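Virulence protein vsdE (Salmonella enterica, PDB 5LQ7) is a virulence effector that acts as a cysteine hydrolase and suppresses host immune responses. Local coordinates at residues D14-I19 / L39-K44; I47-N52 / H89-L94; A62-N67 / I93-N98; A76-A81 / V104-A109. The protein carries 5 engineered substitutions. All coordinates share one frame; numbering follows the deposited sequence.

Interaction 1: residues D14-I19 / L39-K44; sequences DIISRI and LSIESK. Engineered in segment 39-44: Ser40 (natural residue Cys).
Leu39 and Ile41 meet the isoleucines of helix 14-19 where this helix lies on one face of a two-stranded antiparallel sheet formed by strands 39-41 and 94-96. The short axes stay 10.8 Å apart and run 144° from parallel, a spacing filled by side chains alone. Leu39 is the first residue beyond helix 29-38 to leave helical geometry. Its CG stands trans to the backbone N (chi1 -171°), which carries the isobutyl group forward to the helix. There its CD2 branch does the touching, 3.8 Å from Ile19 CD1 in one of the two conformers of that isoleucine, and 4.0 Å from Ile15 CG2. The leucine and Ile15 side chains cross at about a right angle, methyl against methyl, whereas Leu39 and Ile19 meet more slantwise. From the helix, Ile15 and Ile19 also pack on Ile114 of helix 108-116, so the apolar layer continues beyond the two segments. Strand alternation turns the side chain of Ser40, an engineered residue replacing cysteine, to the other face; its backbone pairs with that of Ser95 in strand 94-96. Ile41 comes back to the helix side, and it contributes the largest share of the 172 Å² buried in the contact. Its terminal methyl CD1 lies 4.2 Å from Ile15 CG2 and presses against the methylene CG1 of Ile16 at 3.5 Å, while its side chain also packs on Leu94 of the partner strand. Glu42 then turns away, its OE1 hydrogen-bonded to Tyr64 OH of helix 55-65.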
loop_
_atom_site.group_PDB
_atom_site.type_symbol
_atom_site.label_atom_id
_atom_site.label_comp_id
_atom_site.label_asym_id
_atom_site.label_seq_id
_atom_site.Cartn_x
_atom_site.Cartn_y
_atom_site.Cartn_z
ATOM N N ASP A 14 -7.758 15.942 7.840
ATOM C CA ASP A 14 -6.558 16.514 7.224
ATOM C C ASP A 14 -6.423 16.110 5.767
ATOM O O ASP A 14 -5.953 16.889 4.926
ATOM C CB ASP A 14 -5.314 16.137 7.996
ATOM C CG ASP A 14 -5.198 16.843 9.356
ATOM O OD1 ASP A 14 -5.990 17.763 9.655
ATOM O OD2 ASP A 14 -4.278 16.471 10.111
ATOM N N ILE A 15 -6.773 14.864 5.445
ATOM C CA ILE A 15 -6.715 14.423 4.053
ATOM C C ILE A 15 -7.655 15.271 3.199
ATOM O O ILE A 15 -7.325 15.727 2.131
ATOM C CB ILE A 15 -7.064 12.893 3.916
ATOM C CG1 ILE A 15 -5.995 12.059 4.630
ATOM C CG2 ILE A 15 -7.195 12.521 2.456
ATOM C CD1 ILE A 15 -6.325 10.561 4.725
ATOM N N ILE A 16 -8.877 15.450 3.724
ATOM C CA ILE A 16 -9.890 16.248 3.040
ATOM C C ILE A 16 -9.392 17.706 2.839
ATOM O O ILE A 16 -9.550 18.252 1.742
ATOM C CB ILE A 16 -11.189 16.238 3.880
ATOM C CG1 ILE A 16 -11.857 14.858 3.731
ATOM C CG2 ILE A 16 -12.158 17.327 3.403
ATOM C CD1 ILE A 16 -12.976 14.643 4.715
ATOM N N SER A 17 -8.766 18.250 3.845
ATOM C CA SER A 17 -8.262 19.597 3.735
ATOM C C SER A 17 -7.184 19.683 2.635
ATOM O O SER A 17 -7.189 20.571 1.806
ATOM C CB SER A 17 -7.830 20.165 5.054
ATOM O OG SER A 17 -6.786 19.510 5.656
ATOM N N ARG A 18 -6.273 18.711 2.618
ATOM C CA ARG A 18 -5.232 18.736 1.595
ATOM C C ARG A 18 -5.757 18.539 0.178
ATOM O O ARG A 18 -5.362 19.243 -0.729
ATOM C CB ARG A 18 -4.148 17.681 1.949
ATOM C CG ARG A 18 -3.325 18.066 3.130
ATOM C CD ARG A 18 -2.154 17.082 3.349
ATOM N NE ARG A 18 -2.625 15.767 3.798
ATOM C CZ ARG A 18 -2.699 15.360 5.058
ATOM N NH1 ARG A 18 -2.359 16.175 6.054
ATOM N NH2 ARG A 18 -3.114 14.126 5.344
ATOM N N ILE A 19 -6.643 17.553 -0.026
ATOM C CA ILE A 19 -7.239 17.275 -1.336
ATOM C C ILE A 19 -7.936 18.482 -1.944
ATOM O O ILE A 19 -7.919 18.691 -3.159
ATOM C CB ILE A 19 -8.272 16.130 -1.232
ATOM C CG1 ILE A 19 -7.558 14.812 -1.154
ATOM C CG2 ILE A 19 -9.213 16.091 -2.468
ATOM C CD1 ILE A 19 -8.441 13.582 -1.246
ATOM N N LEU A 39 -11.102 8.360 -4.128
ATOM C CA LEU A 39 -10.994 8.060 -2.723
ATOM C C LEU A 39 -12.308 8.184 -1.997
ATOM O O LEU A 39 -13.002 9.177 -2.182
ATOM C CB LEU A 39 -9.956 9.012 -2.116
ATOM C CG LEU A 39 -9.502 8.768 -0.691
ATOM C CD1 LEU A 39 -8.676 7.513 -0.651
ATOM C CD2 LEU A 39 -8.662 9.914 -0.210
ATOM N N SER A 40 -12.651 7.187 -1.176
ATOM C CA SER A 40 -13.749 7.297 -0.197
ATOM C C SER A 40 -13.185 7.262 1.220
ATOM O O SER A 40 -12.248 6.503 1.526
ATOM C CB SER A 40 -14.736 6.134 -0.347
ATOM O OG SER A 40 -15.453 6.274 -1.552
ATOM N N ILE A 41 -13.748 8.088 2.093
ATOM C CA ILE A 41 -13.372 8.167 3.490
ATOM C C ILE A 41 -14.569 7.769 4.340
ATOM O O ILE A 41 -15.581 8.478 4.369
ATOM C CB ILE A 41 -12.926 9.593 3.821
ATOM C CG1 ILE A 41 -11.747 10.004 2.933
ATOM C CG2 ILE A 41 -12.583 9.747 5.299
ATOM C CD1 ILE A 41 -11.234 11.417 3.149
ATOM N N GLU A 42 -14.482 6.634 5.003
ATOM C CA GLU A 42 -15.504 6.221 5.969
ATOM C C GLU A 42 -15.022 6.605 7.367
ATOM O O GLU A 42 -14.017 6.101 7.833
ATOM C CB GLU A 42 -15.756 4.744 5.856
ATOM C CG GLU A 42 -16.950 4.231 6.625
ATOM C CD GLU A 42 -17.683 3.130 5.893
ATOM O OE1 GLU A 42 -17.019 2.184 5.365
ATOM O OE2 GLU A 42 -18.937 3.221 5.843
ATOM N N SER A 43 -15.731 7.529 8.008
ATOM C CA SER A 43 -15.338 8.065 9.335
ATOM C C SER A 43 -16.215 7.625 10.522
ATOM O O SER A 43 -15.867 7.913 11.663
ATOM C CB SER A 43 -15.270 9.611 9.299
ATOM O OG SER A 43 -16.103 10.159 8.279
ATOM N N LYS A 44 -17.329 6.944 10.256
ATOM C CA LYS A 44 -18.193 6.437 11.317
ATOM C C LYS A 44 -17.415 5.589 12.328
ATOM O O LYS A 44 -16.637 4.705 11.943
ATOM C CB LYS A 44 -19.341 5.601 10.723
ATOM C CG LYS A 44 -20.519 5.361 11.674
ATOM C CD LYS A 44 -20.734 6.500 12.706
ATOM C CE LYS A 44 -21.864 6.226 13.700
ATOM N NZ LYS A 44 -21.616 4.983 14.503
#

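Interaction 2: residues I47-N52 / H89-L94; sequences ILYPQN and HRQDIL
Arg90 and Tyr49 bring together two irregular segments, one leading into helix 55-65 and the other leaving helix 76-89 through a Schellman motif. Arg90 has the positive phi (51°) of that motif, and its carbonyl, past the helix end, accepts from Tyr49 N at 2.9 Å. This is the backbone-to-backbone bond of the contact. Van der Waals contacts lie around it. Leu48, at the exposed rim, brings CD2 to 3.3 Å from Arg90 O and 3.8 Å from Gln91 CB, and the Tyr49 ring, backed by Gln60 and Met61 of helix 55-65, presents its edge to the Arg90 peptide. Side chains supply the remaining hydrogen bonds. Arg90 bends at chi2 and lays its guanidinium edge-on to the successive carbonyls of Pro50 and Gln51: NE donates to Pro50 O at 3.0 Å, and NH2 to Gln51 O at 2.6 Å with a nearly straight angle of 166°. Both acceptors lie close to the guanidinium plane, so its rotation is fixed, and NH1 has its own partner in Ile87 O. Gln91 uses both ends of its amide. OE1 accepts from Asp92 N within the segment, in the carbonyl plane and on a lone pair, while NE2 reaches Ile47 O at 3.0 Å from well above the plane of that carbonyl. Asp92, the centre of an inverse gamma turn, stands across the far end of the Tyr49 ring, carboxylate and ring planes 73° apart. Its OD2, which also binds a polyether probably from the crystallisation liquor, accepts from Tyr49 OH at 2.6 Å on the syn side, somewhat out of the carboxylate plane.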
loop_
_atom_site.group_PDB
_atom_site.type_symbol
_atom_site.label_atom_id
_atom_site.label_comp_id
_atom_site.label_asym_id
_atom_site.label_seq_id
_atom_site.Cartn_x
_atom_site.Cartn_y
_atom_site.Cartn_z
ATOM N N ILE A 47 -15.986 -0.667 15.522
ATOM C CA ILE A 47 -15.036 -1.521 16.198
ATOM C C ILE A 47 -13.704 -1.538 15.410
ATOM O O ILE A 47 -13.696 -1.727 14.200
ATOM C CB ILE A 47 -15.590 -2.961 16.373
ATOM C CG1 ILE A 47 -16.920 -2.934 17.163
ATOM C CG2 ILE A 47 -14.581 -3.846 17.094
ATOM C CD1 ILE A 47 -17.672 -4.265 17.097
ATOM N N LEU A 48 -12.610 -1.278 16.107
ATOM C CA LEU A 48 -11.289 -1.357 15.525
ATOM C C LEU A 48 -10.867 -2.798 15.279
ATOM O O LEU A 48 -11.295 -3.737 15.975
ATOM C CB LEU A 48 -10.240 -0.679 16.457
ATOM C CG LEU A 48 -10.357 0.852 16.599
ATOM C CD1 LEU A 48 -9.360 1.365 17.623
ATOM C CD2 LEU A 48 -10.144 1.541 15.271
ATOM N N TYR A 49 -9.980 -2.983 14.300
ATOM C CA TYR A 49 -9.223 -4.190 14.233
ATOM C C TYR A 49 -8.359 -4.308 15.492
ATOM O O TYR A 49 -7.932 -3.283 16.038
ATOM C CB TYR A 49 -8.345 -4.220 12.978
ATOM C CG TYR A 49 -9.111 -4.424 11.743
ATOM C CD1 TYR A 49 -9.438 -5.721 11.319
ATOM C CD2 TYR A 49 -9.537 -3.344 10.966
ATOM C CE1 TYR A 49 -10.155 -5.932 10.134
ATOM C CE2 TYR A 49 -10.248 -3.547 9.790
ATOM C CZ TYR A 49 -10.555 -4.831 9.386
ATOM O OH TYR A 49 -11.306 -5.070 8.232
ATOM N N PRO A 50 -8.017 -5.549 15.892
ATOM C CA PRO A 50 -7.155 -5.770 17.048
ATOM C C PRO A 50 -5.753 -5.195 16.907
ATOM O O PRO A 50 -5.253 -5.039 15.787
ATOM C CB PRO A 50 -7.100 -7.304 17.147
ATOM C CG PRO A 50 -8.237 -7.797 16.408
ATOM C CD PRO A 50 -8.430 -6.820 15.282
ATOM N N GLN A 51 -5.082 -4.955 18.019
ATOM C CA GLN A 51 -3.748 -4.424 18.001
ATOM C C GLN A 51 -2.818 -5.446 17.368
ATOM O O GLN A 51 -1.950 -5.112 16.559
ATOM C CB GLN A 51 -3.290 -4.033 19.434
ATOM C CG GLN A 51 -2.678 -2.635 19.518
ATOM C CD GLN A 51 -3.592 -1.554 18.918
ATOM O OE1 GLN A 51 -4.773 -1.474 19.255
ATOM N NE2 GLN A 51 -3.056 -0.758 17.995
ATOM N N ASN A 52 -3.009 -6.703 17.735
ATOM C CA ASN A 52 -2.251 -7.783 17.133
ATOM C C ASN A 52 -3.061 -8.389 16.000
ATOM O O ASN A 52 -4.027 -9.109 16.214
ATOM C CB ASN A 52 -1.872 -8.829 18.169
ATOM C CG ASN A 52 -0.862 -9.845 17.613
ATOM O OD1 ASN A 52 0.203 -9.474 17.152
ATOM N ND2 ASN A 52 -1.229 -11.100 17.613
ATOM N N HIS A 89 -4.125 2.850 11.428
ATOM C CA HIS A 89 -5.233 3.285 12.306
ATOM C C HIS A 89 -6.097 2.152 12.775
ATOM O O HIS A 89 -7.062 2.396 13.493
ATOM C CB HIS A 89 -6.069 4.311 11.563
ATOM C CG HIS A 89 -5.350 5.597 11.379
ATOM N ND1 HIS A 89 -5.065 6.465 12.433
ATOM C CD2 HIS A 89 -4.784 6.152 10.285
ATOM C CE1 HIS A 89 -4.381 7.502 11.965
ATOM N NE2 HIS A 89 -4.196 7.330 10.674
ATOM N N ARG A 90 -5.756 0.922 12.368
ATOM C CA ARG A 90 -6.525 -0.263 12.678
ATOM C C ARG A 90 -7.984 -0.136 12.357
ATOM O O ARG A 90 -8.869 -0.615 13.115
ATOM C CB ARG A 90 -6.307 -0.659 14.168
ATOM C CG ARG A 90 -4.902 -1.114 14.477
ATOM C CD ARG A 90 -4.613 -2.443 13.797
ATOM N NE ARG A 90 -3.461 -3.126 14.349
ATOM C CZ ARG A 90 -2.213 -2.998 13.913
ATOM N NH1 ARG A 90 -1.903 -2.141 12.939
ATOM N NH2 ARG A 90 -1.259 -3.722 14.446
ATOM N N GLN A 91 -8.290 0.471 11.210
ATOM C CA GLN A 91 -9.660 0.686 10.798
ATOM C C GLN A 91 -9.801 0.802 9.289
ATOM O O GLN A 91 -8.902 1.333 8.615
ATOM C CB GLN A 91 -10.254 1.966 11.458
ATOM C CG GLN A 91 -11.751 2.102 11.239
ATOM C CD GLN A 91 -12.584 0.855 11.690
ATOM O OE1 GLN A 91 -12.709 -0.164 10.977
ATOM N NE2 GLN A 91 -13.128 0.927 12.908
ATOM N N ASP A 92 -10.928 0.346 8.790
ATOM C CA ASP A 92 -11.279 0.455 7.378
ATOM C C ASP A 92 -11.794 1.859 7.133
ATOM O O ASP A 92 -12.974 2.109 7.260
ATOM C CB ASP A 92 -12.322 -0.598 7.011
ATOM C CG ASP A 92 -11.775 -2.028 6.992
ATOM O OD1 ASP A 92 -10.592 -2.226 6.689
ATOM O OD2 ASP A 92 -12.551 -2.982 7.235
ATOM N N ILE A 93 -10.890 2.785 6.819
ATOM C CA ILE A 93 -11.245 4.194 6.602
ATOM C C ILE A 93 -11.218 4.559 5.117
ATOM O O ILE A 93 -12.204 5.028 4.587
ATOM C CB ILE A 93 -10.347 5.125 7.401
ATOM C CG1 ILE A 93 -10.476 4.797 8.898
ATOM C CG2 ILE A 93 -10.652 6.590 7.088
ATOM C CD1 ILE A 93 -9.542 5.551 9.774
ATOM N N LEU A 94 -10.054 4.401 4.499
ATOM C CA LEU A 94 -9.865 4.754 3.073
ATOM C C LEU A 94 -10.100 3.589 2.122
ATOM O O LEU A 94 -9.756 2.429 2.395
ATOM C CB LEU A 94 -8.441 5.266 2.897
ATOM C CG LEU A 94 -7.975 6.435 3.740
ATOM C CD1 LEU A 94 -6.537 6.839 3.375
ATOM C CD2 LEU A 94 -8.916 7.613 3.578
#

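Interaction 3: residues A62-N67 / I93-N98; sequences ARYVNN and ILSSKN
Val65 and Asn67 grip Ser96 through a single bridge between the chain leaving helix 55-65 and strand 94-96: Ser96 N donates to Val65 O at 2.8 Å (162°), and Asn67 N to Ser96 O at 2.9 Å (137°). Because Ser96 bonds to the residues on each side of Asn66, the pattern is that of a parallel bridge, and a CA-H...O contact from Lys97 CA to Asn67 O extends it. Among the side chains, Tyr64 has its CG trans to the backbone N (chi1 -179°), which sends the ring out across the start of the strand. Its CE2 edge then meets Leu94 O at 3.4 Å, near the ring plane. Val65 CG1 approaches the same carbonyl at 3.6 Å. The Tyr64 hydroxyl bonds to Glu42 OE1 and also accepts from a water that donates to Ile93 O and hydrogen-bonds with Ser95 OG. A second water links Ser95 OG to Asn67 ND2, so this serine hydroxyl is tied to the helix end by solvent on two routes. Ser96 OG instead reaches forward to accept from Asn98 N at 3.1 Å, an ST turn that shapes the strand exit. Asn66 points away from the strand, its OD1 bonded to Thr68 OG1. The bridge thus secures a helix exit beside a small two-stranded sheet, just before Thr68, Tyr69 and Tyr72 of a sodium site.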
loop_
_atom_site.group_PDB
_atom_site.type_symbol
_atom_site.label_atom_id
_atom_site.label_comp_id
_atom_site.label_asym_id
_atom_site.label_seq_id
_atom_site.Cartn_x
_atom_site.Cartn_y
_atom_site.Cartn_z
ATOM N N ALA A 62 -7.515 -5.820 2.972
ATOM C CA ALA A 62 -7.132 -5.677 1.565
ATOM C C ALA A 62 -8.366 -5.642 0.681
ATOM O O ALA A 62 -8.408 -4.938 -0.327
ATOM C CB ALA A 62 -6.158 -6.777 1.138
ATOM N N ARG A 63 -9.380 -6.434 1.050
ATOM C CA ARG A 63 -10.632 -6.451 0.294
ATOM C C ARG A 63 -11.359 -5.128 0.392
ATOM O O ARG A 63 -11.920 -4.638 -0.580
ATOM C CB ARG A 63 -11.539 -7.590 0.750
ATOM C CG ARG A 63 -11.086 -8.951 0.240
ATOM C CD ARG A 63 -11.827 -10.086 0.965
ATOM N NE ARG A 63 -11.348 -11.402 0.485
ATOM C CZ ARG A 63 -11.685 -12.568 1.028
ATOM N NH1 ARG A 63 -12.474 -12.609 2.102
ATOM N NH2 ARG A 63 -11.203 -13.696 0.525
ATOM N N TYR A 64 -11.309 -4.519 1.553
ATOM C CA TYR A 64 -11.969 -3.240 1.793
ATOM C C TYR A 64 -11.415 -2.106 0.928
ATOM O O TYR A 64 -12.170 -1.335 0.360
ATOM C CB TYR A 64 -11.858 -2.834 3.271
ATOM C CG TYR A 64 -12.553 -1.524 3.557
ATOM C CD1 TYR A 64 -13.932 -1.493 3.841
ATOM C CD2 TYR A 64 -11.882 -0.310 3.495
ATOM C CE1 TYR A 64 -14.589 -0.287 4.087
ATOM C CE2 TYR A 64 -12.540 0.898 3.694
ATOM C CZ TYR A 64 -13.899 0.891 3.996
ATOM O OH TYR A 64 -14.546 2.087 4.238
ATOM N N VAL A 65 -10.099 -1.987 0.847
ATOM C CA VAL A 65 -9.528 -0.850 0.130
ATOM C C VAL A 65 -9.824 -0.861 -1.354
ATOM O O VAL A 65 -9.850 0.177 -2.022
ATOM C CB VAL A 65 -7.990 -0.717 0.370
ATOM C CG1 VAL A 65 -7.707 -0.507 1.806
ATOM C CG2 VAL A 65 -7.227 -1.876 -0.224
ATOM N N ASN A 66 -9.962 -2.060 -1.917
ATOM C CA ASN A 66 -10.163 -2.169 -3.337
ATOM C C ASN A 66 -11.674 -2.256 -3.558
ATOM O O ASN A 66 -12.240 -3.328 -3.488
ATOM C CB ASN A 66 -9.423 -3.366 -3.932
ATOM C CG ASN A 66 -9.435 -3.375 -5.454
ATOM O OD1 ASN A 66 -10.285 -2.733 -6.091
ATOM N ND2 ASN A 66 -8.443 -4.052 -6.059
ATOM N N ASN A 67 -12.257 -1.101 -3.841
ATOM C CA ASN A 67 -13.709 -0.995 -4.092
ATOM C C ASN A 67 -13.924 -0.611 -5.544
ATOM O O ASN A 67 -14.864 0.136 -5.870
ATOM C CB ASN A 67 -14.304 0.040 -3.142
ATOM C CG ASN A 67 -15.806 0.021 -3.138
ATOM O OD1 ASN A 67 -16.427 -1.021 -3.329
ATOM N ND2 ASN A 67 -16.388 1.157 -2.921
ATOM N N ILE A 93 -10.890 2.785 6.819
ATOM C CA ILE A 93 -11.245 4.194 6.602
ATOM C C ILE A 93 -11.218 4.559 5.117
ATOM O O ILE A 93 -12.204 5.028 4.587
ATOM C CB ILE A 93 -10.347 5.125 7.401
ATOM C CG1 ILE A 93 -10.476 4.797 8.898
ATOM C CG2 ILE A 93 -10.652 6.590 7.088
ATOM C CD1 ILE A 93 -9.542 5.551 9.774
ATOM N N LEU A 94 -10.054 4.401 4.499
ATOM C CA LEU A 94 -9.865 4.754 3.073
ATOM C C LEU A 94 -10.100 3.589 2.122
ATOM O O LEU A 94 -9.756 2.429 2.395
ATOM C CB LEU A 94 -8.441 5.266 2.897
ATOM C CG LEU A 94 -7.975 6.435 3.740
ATOM C CD1 LEU A 94 -6.537 6.839 3.375
ATOM C CD2 LEU A 94 -8.916 7.613 3.578
ATOM N N SER A 95 -10.722 3.879 0.991
ATOM C CA SER A 95 -10.879 2.897 -0.040
ATOM C C SER A 95 -10.876 3.623 -1.376
ATOM O O SER A 95 -10.999 4.862 -1.420
ATOM C CB SER A 95 -12.154 2.086 0.133
ATOM O OG SER A 95 -13.281 2.925 0.081
ATOM N N SER A 96 -10.683 2.855 -2.433
ATOM C CA SER A 96 -10.611 3.421 -3.784
ATOM C C SER A 96 -11.628 2.788 -4.735
ATOM O O SER A 96 -11.796 1.600 -4.768
ATOM C CB SER A 96 -9.212 3.254 -4.360
ATOM O OG SER A 96 -9.235 3.622 -5.745
ATOM N N LYS A 97 -12.259 3.653 -5.534
ATOM C CA LYS A 97 -13.182 3.205 -6.670
ATOM C C LYS A 97 -12.625 3.746 -7.961
ATOM O O LYS A 97 -13.354 3.979 -8.928
ATOM C CB LYS A 97 -14.599 3.712 -6.387
ATOM C CG LYS A 97 -14.639 5.195 -6.076
ATOM C CD LYS A 97 -16.039 5.728 -5.820
ATOM C CE LYS A 97 -16.035 7.245 -5.662
ATOM N NZ LYS A 97 -15.076 7.699 -4.587
ATOM N N ASN A 98 -11.310 3.946 -7.988
ATOM C CA ASN A 98 -10.588 4.534 -9.126
ATOM C C ASN A 98 -10.880 3.884 -10.502
ATOM O O ASN A 98 -10.682 2.681 -10.694
ATOM C CB ASN A 98 -9.064 4.395 -8.844
ATOM C CG ASN A 98 -8.202 5.268 -9.736
ATOM O OD1 ASN A 98 -8.703 6.108 -10.507
ATOM N ND2 ASN A 98 -6.871 5.086 -9.626
HETATM O O HOH W 1 -13.923 4.151 2.469
HETATM O O HOH W 2 -14.571 3.586 -2.385
#

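Interaction 4: residues A76-A81 / V104-A109; sequences AVLLSA and VGLDSA. Engineered in segment 76-81: Ala76 (natural residue Cys).
Val77 and Leu78, near the start of helix 76-89, pack against the turn that introduces helix 108-116, and the two segments meet by van der Waals contact. Val77 faces the turn. In one of its two conformers, CG1 lies trans to the backbone N (chi1 -180°) and reaches over to Ser108 CA at 3.6 Å, with Ser108 CB at 3.9 Å; in the same conformer the other methyl, CG2, lies 4.2 Å from Leu106 O. One residue on, Leu78 takes part through its CB, on which the CD1 methyl of Leu106 rests at 3.9 Å. Val111 of helix 108-116 touches both Val77 and Leu78, and Ile35 of helix 29-38 touches Leu106. The fold is consistent with the papain-like (clan CA) cysteine hydrolases, in which the nucleophilic cysteine opens a central helix; Ala76, an engineered residue replacing cysteine, holds the first position of helix 76-89. The two segments share no hydrogen bond; each has its own. Ala76 O accepts from Ser80 N and, in one of the two conformers of Ser80, from its OG, which arrives from the opposite face of the carbonyl plane. In the turn, Gly105 O accepts from Arg34 NH2, and Asp107 N donates to Glu31 OE1. Asp107 is the N-cap of helix 108-116: its CB is directed away from helix 76-89, and OD1 accepts from Ala109 N at 3.1 Å (167°), the donor lying above the carboxylate plane.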
loop_
_atom_site.group_PDB
_atom_site.type_symbol
_atom_site.label_atom_id
_atom_site.label_comp_id
_atom_site.label_asym_id
_atom_site.label_seq_id
_atom_site.Cartn_x
_atom_site.Cartn_y
_atom_site.Cartn_z
ATOM N N ALA A 76 -2.194 0.672 -8.105
ATOM C CA ALA A 76 -1.518 0.101 -6.931
ATOM C C ALA A 76 -0.932 1.161 -5.999
ATOM O O ALA A 76 -0.805 0.907 -4.800
ATOM C CB ALA A 76 -0.432 -0.836 -7.356
ATOM N N VAL A 77 -0.492 2.301 -6.513
ATOM C CA VAL A 77 0.119 3.299 -5.651
ATOM C C VAL A 77 -0.913 3.827 -4.663
ATOM O O VAL A 77 -0.611 3.995 -3.462
ATOM C CB VAL A 77 0.688 4.480 -6.446
ATOM C CG1 VAL A 77 1.322 5.495 -5.455
ATOM C CG2 VAL A 77 1.749 3.993 -7.406
ATOM N N LEU A 78 -2.113 4.065 -5.143
ATOM C CA LEU A 78 -3.170 4.587 -4.293
ATOM C C LEU A 78 -3.715 3.496 -3.355
ATOM O O LEU A 78 -3.873 3.734 -2.138
ATOM C CB LEU A 78 -4.291 5.174 -5.111
ATOM C CG LEU A 78 -5.446 5.829 -4.330
ATOM C CD1 LEU A 78 -4.903 6.888 -3.348
ATOM C CD2 LEU A 78 -6.468 6.368 -5.304
ATOM N N LEU A 79 -3.933 2.303 -3.881
ATOM C CA LEU A 79 -4.413 1.189 -3.061
ATOM C C LEU A 79 -3.498 0.880 -1.886
ATOM O O LEU A 79 -3.942 0.691 -0.753
ATOM C CB LEU A 79 -4.651 -0.032 -3.890
ATOM C CG LEU A 79 -5.772 -0.003 -4.897
ATOM C CD1 LEU A 79 -5.630 -1.137 -5.877
ATOM C CD2 LEU A 79 -7.154 -0.041 -4.221
ATOM N N SER A 80 -2.199 0.789 -2.178
ATOM C CA SER A 80 -1.231 0.439 -1.159
ATOM C C SER A 80 -1.137 1.496 -0.085
ATOM O O SER A 80 -0.919 1.167 1.120
ATOM C CB SER A 80 0.147 0.202 -1.771
ATOM O OG SER A 80 0.112 -0.825 -2.720
ATOM N N ALA A 81 -1.253 2.762 -0.469
ATOM C CA ALA A 81 -1.203 3.869 0.517
ATOM C C ALA A 81 -2.444 3.832 1.401
ATOM O O ALA A 81 -2.326 3.965 2.640
ATOM C CB ALA A 81 -1.060 5.207 -0.140
ATOM N N VAL A 104 -0.438 4.961 -15.253
ATOM C CA VAL A 104 0.053 6.331 -15.395
ATOM C C VAL A 104 -0.830 7.354 -14.704
ATOM O O VAL A 104 -2.011 7.150 -14.510
ATOM C CB VAL A 104 0.290 6.715 -16.873
ATOM C CG1 VAL A 104 1.303 5.756 -17.505
ATOM C CG2 VAL A 104 -1.011 6.757 -17.631
ATOM N N GLY A 105 -0.206 8.459 -14.324
ATOM C CA GLY A 105 -0.903 9.603 -13.778
ATOM C C GLY A 105 -0.987 9.647 -12.274
ATOM O O GLY A 105 -1.720 10.529 -11.767
ATOM N N LEU A 106 -0.362 8.705 -11.553
ATOM C CA LEU A 106 -0.287 8.806 -10.038
ATOM C C LEU A 106 1.111 8.586 -9.505
ATOM O O LEU A 106 1.679 7.517 -9.635
ATOM C CB LEU A 106 -1.224 7.843 -9.322
ATOM C CG LEU A 106 -2.709 8.159 -9.332
ATOM C CD1 LEU A 106 -3.431 7.171 -8.387
ATOM C CD2 LEU A 106 -3.009 9.581 -8.932
ATOM N N ASP A 107 1.659 9.608 -8.865
ATOM C CA ASP A 107 3.018 9.577 -8.319
ATOM C C ASP A 107 2.895 9.293 -6.815
ATOM O O ASP A 107 2.057 9.894 -6.128
ATOM C CB ASP A 107 3.662 10.937 -8.596
ATOM C CG ASP A 107 4.902 11.234 -7.745
ATOM O OD1 ASP A 107 5.735 10.351 -7.473
ATOM O OD2 ASP A 107 5.048 12.414 -7.380
ATOM N N SER A 108 3.759 8.437 -6.317
ATOM C CA SER A 108 3.775 8.102 -4.897
ATOM C C SER A 108 4.037 9.339 -4.034
ATOM O O SER A 108 3.574 9.383 -2.888
ATOM C CB SER A 108 4.792 7.016 -4.522
ATOM O OG SER A 108 6.101 7.492 -4.723
ATOM N N ALA A 109 4.815 10.296 -4.536
ATOM C CA ALA A 109 5.084 11.492 -3.725
ATOM C C ALA A 109 3.812 12.286 -3.468
ATOM O O ALA A 109 3.537 12.715 -2.337
ATOM C CB ALA A 109 6.142 12.355 -4.372
#

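Strand 94-96 and the residues around it tie the contacts together. Interactions 2 and 3 share Ile93 and Leu94, and interaction 1 joins both through Glu42: its N lies 2.8 Å from Ile93 O, and its OE1 2.7 Å from Tyr64 OH. Leu94 CD1 also packs 4.0 Å from Ile15 CD1, linking interactions 1 and 2. Interaction 3 meets interaction 4 at Leu79, whose CD2 lies 3.5 Å from Val65 O. Interactions 2 and 4 stand on opposite sides of the chain's centre, their own centres about 22 Å apart. Interaction 4 contains the probable nucleophile position, Ala76, while the Asn66 side chain in interaction 3 is about 5 Å from a sodium ion.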